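Local coordinates for protein delta-endotoxin CYTB (Bacillus thuringiensis serovar kyushuensis, PDB 1CBY) that kills the larvae of dipteran insects by forming pores in the epithelial cell membrane of the midgut, at residues W157-L160 with T165-Y168; G141-L146 with F191-D196. All coordinates share one frame; numbering follows the deposited sequence.

Interaction 1 of 2, residues W157-L160 with T165-Y168; sequences WHSL and TSYY
His158 sets CG between its own backbone N and carbonyl carbon (chi1 65°), which swings the imidazole back over the neighbouring strand at Ser166, while Trp157 keeps CG anti to its carbonyl carbon (chi1 -51°) and runs alongside Tyr167. Strands 155-158 and 165-175 form an antiparallel beta hairpin here: Trp157 and Tyr167 are a non-hydrogen-bonded pair on one face of the sheet, His158 and Ser166 a hydrogen-bonded pair on the other. Of the latter pair's two bonds, His158 N to Ser166 O spans 3.1 Å and the return bond is weak. Ser166 CB lies against one imidazole face in a CH-pi contact, 3.4 Å from His158 CE1. From the same ring, His158 NE2 lies over a face of the Tyr168 ring, off centre, 3.4 Å from Tyr168 CZ, with the planes at 46°. At the imidazole edge, in plane, His158 ND1 pairs with Ser159 OG at 2.9 Å, a bond that would favour this rotation of the ring. On the opposite face of the hairpin, Trp157 CZ3 is 3.6 Å from Tyr167 CD2 and also meets Thr165 CG2 at the indole edge. Leu160 CD2 adds to this group 3.7 Å from Thr165 CG2. Lys199 makes a cation-pi contact with the indole. With ND1 bonded and NE2 above an aromatic ring, a positive charge on His158, if present, would probably be eased by the electron-rich face of Tyr168.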
# COMPACT_ATOMS: atom_id res chain seq x y z
N TRP A 157 18.50 5.72 7.35
CA TRP A 157 19.72 6.00 6.60
C TRP A 157 20.92 6.05 7.53
O TRP A 157 20.78 6.13 8.75
CB TRP A 157 19.61 7.34 5.87
CG TRP A 157 18.37 7.50 5.04
CD1 TRP A 157 17.15 7.96 5.46
CD2 TRP A 157 18.24 7.27 3.62
NE1 TRP A 157 16.28 8.04 4.41
CE2 TRP A 157 16.92 7.63 3.27
CE3 TRP A 157 19.11 6.81 2.63
CZ2 TRP A 157 16.44 7.53 1.95
CZ3 TRP A 157 18.64 6.72 1.32
CH2 TRP A 157 17.32 7.08 1.00
N HIS A 158 22.11 6.00 6.94
CA HIS A 158 23.37 6.06 7.67
C HIS A 158 24.54 5.99 6.70
O HIS A 158 24.35 5.87 5.49
CB HIS A 158 23.45 4.95 8.72
CG HIS A 158 23.50 3.57 8.15
ND1 HIS A 158 24.68 2.99 7.77
CD2 HIS A 158 22.49 2.66 8.04
CE1 HIS A 158 24.38 1.74 7.44
NE2 HIS A 158 23.07 1.50 7.59
N SER A 159 25.75 6.14 7.24
CA SER A 159 26.98 6.11 6.45
C SER A 159 26.94 6.96 5.17
O SER A 159 27.73 6.75 4.25
CB SER A 159 27.34 4.67 6.10
OG SER A 159 27.42 3.89 7.28
N LEU A 160 26.05 7.95 5.14
CA LEU A 160 25.91 8.81 3.97
C LEU A 160 27.21 9.50 3.60
O LEU A 160 27.96 9.97 4.46
CB LEU A 160 24.81 9.85 4.19
CG LEU A 160 23.40 9.32 4.44
CD1 LEU A 160 22.41 10.48 4.41
CD2 LEU A 160 23.03 8.28 3.39
N THR A 165 25.78 5.56 -0.02
CA THR A 165 24.50 5.76 0.65
C THR A 165 24.07 4.42 1.22
O THR A 165 23.98 3.43 0.49
CB THR A 165 23.43 6.28 -0.32
OG1 THR A 165 23.82 7.55 -0.85
CG2 THR A 165 22.09 6.42 0.38
N SER A 166 23.84 4.37 2.53
CA SER A 166 23.43 3.14 3.19
C SER A 166 22.13 3.36 3.93
O SER A 166 21.79 4.50 4.27
CB SER A 166 24.50 2.68 4.17
OG SER A 166 25.71 2.38 3.50
N TYR A 167 21.38 2.29 4.15
CA TYR A 167 20.11 2.39 4.87
C TYR A 167 19.54 1.04 5.28
O TYR A 167 19.94 0.00 4.76
CB TYR A 167 19.07 3.20 4.08
CG TYR A 167 18.74 2.68 2.69
CD1 TYR A 167 17.75 1.73 2.50
CD2 TYR A 167 19.40 3.18 1.56
CE1 TYR A 167 17.41 1.28 1.22
CE2 TYR A 167 19.07 2.74 0.28
CZ TYR A 167 18.07 1.79 0.12
OH TYR A 167 17.74 1.35 -1.14
N TYR A 168 18.64 1.08 6.25
CA TYR A 168 17.97 -0.12 6.73
C TYR A 168 16.54 -0.02 6.24
O TYR A 168 15.97 1.07 6.22
CB TYR A 168 17.99 -0.17 8.25
CG TYR A 168 19.37 -0.30 8.84
CD1 TYR A 168 20.32 -1.14 8.27
CD2 TYR A 168 19.73 0.40 9.99
CE1 TYR A 168 21.58 -1.29 8.82
CE2 TYR A 168 20.99 0.26 10.56
CZ TYR A 168 21.91 -0.59 9.97
OH TYR A 168 23.15 -0.75 10.53

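Interaction 2 of 2, residues G141-L146 with F191-D196; sequences GTFTNL and FEVSVD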
# COMPACT_ATOMS: atom_id res chain seq x y z
N GLY A 141 9.84 -1.16 -4.08
CA GLY A 141 9.79 0.00 -3.21
C GLY A 141 10.96 0.11 -2.24
O GLY A 141 11.18 1.15 -1.64
N THR A 142 11.69 -0.99 -2.10
CA THR A 142 12.85 -1.01 -1.21
C THR A 142 14.04 -0.33 -1.89
O THR A 142 15.00 0.05 -1.23
CB THR A 142 13.21 -2.47 -0.85
OG1 THR A 142 12.10 -3.08 -0.17
CG2 THR A 142 14.44 -2.53 0.05
N PHE A 143 13.97 -0.16 -3.21
CA PHE A 143 15.07 0.46 -3.94
C PHE A 143 14.67 1.67 -4.77
O PHE A 143 15.54 2.46 -5.16
CB PHE A 143 15.76 -0.57 -4.84
CG PHE A 143 16.23 -1.80 -4.11
CD1 PHE A 143 17.47 -1.81 -3.47
CD2 PHE A 143 15.43 -2.93 -4.03
CE1 PHE A 143 17.90 -2.93 -2.77
CE2 PHE A 143 15.85 -4.05 -3.33
CZ PHE A 143 17.09 -4.05 -2.69
N THR A 144 13.38 1.82 -5.07
CA THR A 144 12.90 2.93 -5.88
C THR A 144 11.83 3.74 -5.15
O THR A 144 11.21 3.27 -4.19
CB THR A 144 12.33 2.46 -7.27
OG1 THR A 144 11.33 1.45 -7.07
CG2 THR A 144 13.44 1.91 -8.16
N ASN A 145 11.62 4.97 -5.61
CA ASN A 145 10.64 5.87 -5.03
C ASN A 145 10.91 6.14 -3.56
O ASN A 145 9.98 6.38 -2.79
CB ASN A 145 9.22 5.34 -5.23
CG ASN A 145 8.75 5.46 -6.66
OD1 ASN A 145 9.13 6.39 -7.38
ND2 ASN A 145 7.94 4.51 -7.10
N LEU A 146 12.18 6.15 -3.19
CA LEU A 146 12.59 6.41 -1.82
C LEU A 146 12.30 7.86 -1.45
O LEU A 146 12.11 8.18 -0.29
CB LEU A 146 14.07 6.10 -1.63
CG LEU A 146 14.44 4.61 -1.68
CD1 LEU A 146 15.93 4.45 -1.43
CD2 LEU A 146 13.64 3.85 -0.64
N PHE A 191 16.36 -5.53 5.07
CA PHE A 191 17.46 -5.38 4.13
C PHE A 191 18.44 -4.32 4.62
O PHE A 191 18.03 -3.25 5.09
CB PHE A 191 16.94 -4.91 2.77
CG PHE A 191 16.21 -5.96 1.99
CD1 PHE A 191 16.88 -7.08 1.50
CD2 PHE A 191 14.86 -5.80 1.68
CE1 PHE A 191 16.21 -8.03 0.72
CE2 PHE A 191 14.19 -6.74 0.90
CZ PHE A 191 14.87 -7.85 0.42
N GLU A 192 19.73 -4.61 4.51
CA GLU A 192 20.76 -3.65 4.86
C GLU A 192 21.33 -3.31 3.49
O GLU A 192 22.03 -4.12 2.89
CB GLU A 192 21.84 -4.27 5.74
CG GLU A 192 21.36 -4.62 7.14
CD GLU A 192 22.50 -5.00 8.08
OE1 GLU A 192 23.68 -4.84 7.69
OE2 GLU A 192 22.21 -5.44 9.21
N VAL A 193 20.96 -2.14 2.97
CA VAL A 193 21.40 -1.71 1.65
C VAL A 193 22.54 -0.69 1.65
O VAL A 193 22.57 0.22 2.49
CB VAL A 193 20.20 -1.11 0.87
CG1 VAL A 193 20.60 -0.78 -0.57
CG2 VAL A 193 19.03 -2.07 0.90
N SER A 194 23.45 -0.83 0.70
CA SER A 194 24.58 0.07 0.53
C SER A 194 24.74 0.29 -0.97
O SER A 194 24.71 -0.67 -1.75
CB SER A 194 25.84 -0.55 1.13
OG SER A 194 26.98 0.28 0.96
N VAL A 195 24.84 1.56 -1.38
CA VAL A 195 24.97 1.91 -2.80
C VAL A 195 26.16 2.83 -3.02
O VAL A 195 26.42 3.74 -2.22
CB VAL A 195 23.72 2.64 -3.33
CG1 VAL A 195 23.68 2.57 -4.85
CG2 VAL A 195 22.46 2.05 -2.75
N ASP A 196 26.86 2.65 -4.13
CA ASP A 196 28.02 3.47 -4.45
C ASP A 196 27.69 4.85 -5.02
O ASP A 196 28.40 5.35 -5.89
CB ASP A 196 28.95 2.72 -5.42
CG ASP A 196 28.34 2.53 -6.81
OD1 ASP A 196 27.11 2.36 -6.91
OD2 ASP A 196 29.10 2.56 -7.80
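Thr142 CG2 meets Phe191 CD2 at 3.7 Å, and one residue further on Phe143 CE1 reaches the methyls of Val193, so two consecutive residues pack on alternate residues of one strand. The arrangement belongs to the layered alpha/beta fold of the Cyt toxins: segment 141-146, at the end of helix 129-141 and beyond, lies against one face of the beta-sheet and is joined to strand 183-195 through side-chain carbons, with no hydrogen bond between the two segments. Their backbones remain a layer apart, Phe143 CA lying 8.7 Å from Val193 CA. Both Val193 methyls contact the same ring carbon, with CG2 3.9 Å and CG1 4.1 Å from Phe143 CE1. The threonine side chain crosses that of Phe191 at about a right angle, and its methyl reaches the ring obliquely. All four side chains are buried. In the next shell, the rotation of Thr142 is consistent with the bond of its hydroxyl: OG1 stands beside the backbone N (chi1 -61°) and bonds Thr138 O one helical turn back, and CG2 is left directed at the sheet. Phe143 is packed by Ile107, Met110 and Leu114 of helix 107-122, while Phe191 rests on Val215 and Met217 of strand 210-225. Further out, Thr142 O receives a hydrogen bond from Tyr167 OH, which ties the segment to the strand next to Val193, and Asn145 packs on Ile207 of the second subunit. The two halves of the contact are also joined within segment 141-146 itself: Thr142 CG2, besides touching Phe191, lies over one face of the neighbouring Phe143 ring, toward its rim, 4.0 Å from Phe143 CE2.

From the N terminus, the chain passes helix 129-141 and lays down residues 141-146, the first half of interaction 2. It then enters strand 155-158, turns, and returns along strand 165-175, so interaction 1 closes a short hairpin loop. Strand 183-195 follows and supplies residues 191-196, which close the wider loop of interaction 2; the smaller loop lies wholly within the larger, and the two do not cross. Strands 165-175 and 183-195 are antiparallel neighbours, and they join the contacts directly: Thr165 O lies 2.8 Å from Val195 N, a probable hydrogen bond. Interaction 1 thus pairs strands within the sheet, whereas interaction 2 connects that sheet to the layer packed on its face.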